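Local atomic coordinates of glucosamine kinase (Streptacidiphilus jiangxiensis, PDB entry 6HWJ), a protein that catalyses the ATP- and magnesium-dependent phosphorylation of D-glucosamine to D-glucosamine 6-phosphate, with weaker activity on glucose. Residues Y410-A413 with V414-P418. Numbering follows the deposited sequence.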
# COMPACT_ATOMS: atom_id res chain seq x y z
N TYR A 410 -8.25 -15.27 8.79
CA TYR A 410 -7.96 -16.38 9.68
C TYR A 410 -6.46 -16.53 9.91
O TYR A 410 -6.01 -16.79 11.05
CB TYR A 410 -8.49 -17.70 9.12
CG TYR A 410 -9.99 -17.89 9.12
CD1 TYR A 410 -10.67 -18.12 10.30
CD2 TYR A 410 -10.70 -17.92 7.93
CE1 TYR A 410 -12.04 -18.33 10.30
CE2 TYR A 410 -12.06 -18.14 7.91
CZ TYR A 410 -12.73 -18.36 9.09
OH TYR A 410 -14.08 -18.58 9.06
N LEU A 411 -5.67 -16.42 8.84
CA LEU A 411 -4.24 -16.60 8.96
C LEU A 411 -3.62 -15.46 9.77
O LEU A 411 -2.75 -15.70 10.61
CB LEU A 411 -3.59 -16.71 7.57
CG LEU A 411 -4.01 -17.93 6.74
CD1 LEU A 411 -3.26 -17.97 5.40
CD2 LEU A 411 -3.76 -19.24 7.48
N TYR A 412 -4.06 -14.23 9.53
CA TYR A 412 -3.62 -13.12 10.37
C TYR A 412 -3.92 -13.42 11.84
O TYR A 412 -3.05 -13.27 12.71
CB TYR A 412 -4.29 -11.83 9.95
CG TYR A 412 -4.02 -10.70 10.92
CD1 TYR A 412 -2.83 -9.98 10.85
CD2 TYR A 412 -4.93 -10.38 11.91
CE1 TYR A 412 -2.56 -8.95 11.75
CE2 TYR A 412 -4.67 -9.37 12.81
CZ TYR A 412 -3.48 -8.66 12.72
OH TYR A 412 -3.23 -7.66 13.61
N ALA A 413 -5.13 -13.89 12.13
CA ALA A 413 -5.53 -14.14 13.50
C ALA A 413 -4.61 -15.16 14.16
O ALA A 413 -4.07 -14.91 15.24
CB ALA A 413 -6.99 -14.61 13.54
N VAL A 414 -4.44 -16.33 13.53
CA VAL A 414 -3.71 -17.40 14.19
C VAL A 414 -2.23 -17.03 14.34
O VAL A 414 -1.57 -17.49 15.26
CB VAL A 414 -3.87 -18.74 13.44
CG1 VAL A 414 -5.35 -19.17 13.45
CG2 VAL A 414 -3.34 -18.64 12.01
N ARG A 415 -1.73 -16.15 13.48
CA ARG A 415 -0.32 -15.78 13.54
C ARG A 415 -0.06 -14.59 14.46
O ARG A 415 1.06 -14.47 14.99
CB ARG A 415 0.20 -15.42 12.14
CG ARG A 415 0.20 -16.58 11.16
CD ARG A 415 0.41 -16.07 9.75
NE ARG A 415 0.40 -17.15 8.76
CZ ARG A 415 0.40 -16.95 7.44
NH1 ARG A 415 0.42 -15.72 6.95
NH2 ARG A 415 0.39 -17.99 6.62
N HIS A 416 -1.02 -13.71 14.66
CA HIS A 416 -0.78 -12.43 15.31
C HIS A 416 -1.81 -12.04 16.35
O HIS A 416 -1.46 -11.28 17.26
CB HIS A 416 -0.73 -11.30 14.25
CG HIS A 416 0.26 -11.55 13.16
ND1 HIS A 416 -0.12 -11.90 11.88
CD2 HIS A 416 1.62 -11.49 13.15
CE1 HIS A 416 0.96 -12.06 11.13
NE2 HIS A 416 2.03 -11.82 11.87
N LEU A 417 -3.04 -12.51 16.28
CA LEU A 417 -4.12 -12.02 17.12
C LEU A 417 -5.23 -13.06 17.18
O LEU A 417 -6.21 -12.95 16.43
CB LEU A 417 -4.63 -10.69 16.60
CG LEU A 417 -5.50 -9.86 17.56
CD1 LEU A 417 -4.69 -9.37 18.76
CD2 LEU A 417 -6.14 -8.71 16.80
N PRO A 418 -5.12 -14.07 18.05
CA PRO A 418 -5.98 -15.25 17.92
C PRO A 418 -7.48 -14.96 17.92
O PRO A 418 -8.22 -15.66 17.22
CB PRO A 418 -5.58 -16.10 19.13
CG PRO A 418 -4.12 -15.75 19.34
CD PRO A 418 -4.04 -14.27 19.04
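Tyr412 lays one face of its ring against CB of His416, one turn further along the C-terminal end of helix 398-416, a CH-pi contact with CB 4.2 Å from the centroid of the Tyr412 ring. The last turn and the residues that leave it belong to the proposed substrate specificity determinant motif of this kinase, and they illustrate how side chains one turn apart pair up near a helix end. With CG anti to the backbone N (chi1 172°), the tyrosine ring is swung forward along the chain, where it meets the imidazole obliquely, the planes at 36°, and brings CE2 to 4.0 Å from CB of Leu417. Trp420 adds an edge-to-face partner, while the side chain of Glu409, which binds D-glucosamine, is about 5 Å from that of Tyr412. One turn's spacing also pairs Leu411 with Arg415, whose side chains run side by side. CB of Leu411 sits 4.0 Å above the centre of the flat guanidinium, and the extended arginine chain carries NH2 on to a salt bridge with Glu259 of helix 243-263, tying the two helices together. Beneath these side chains two carbonyls each take more than one donor. The O of Tyr412 accepts His416 N at 2.8 Å, the donor almost in line with the carbonyl but its N-H bent to 131°, and a weak bond from His416 ND1 at 3.3 Å. Ala413 O receives Leu417 N at 2.8 Å and, weakly, His416 N; Pro418, which has no N-H, adds a bent CA-H...O contact, with Pro418 CA 3.3 Å from Ala413 O.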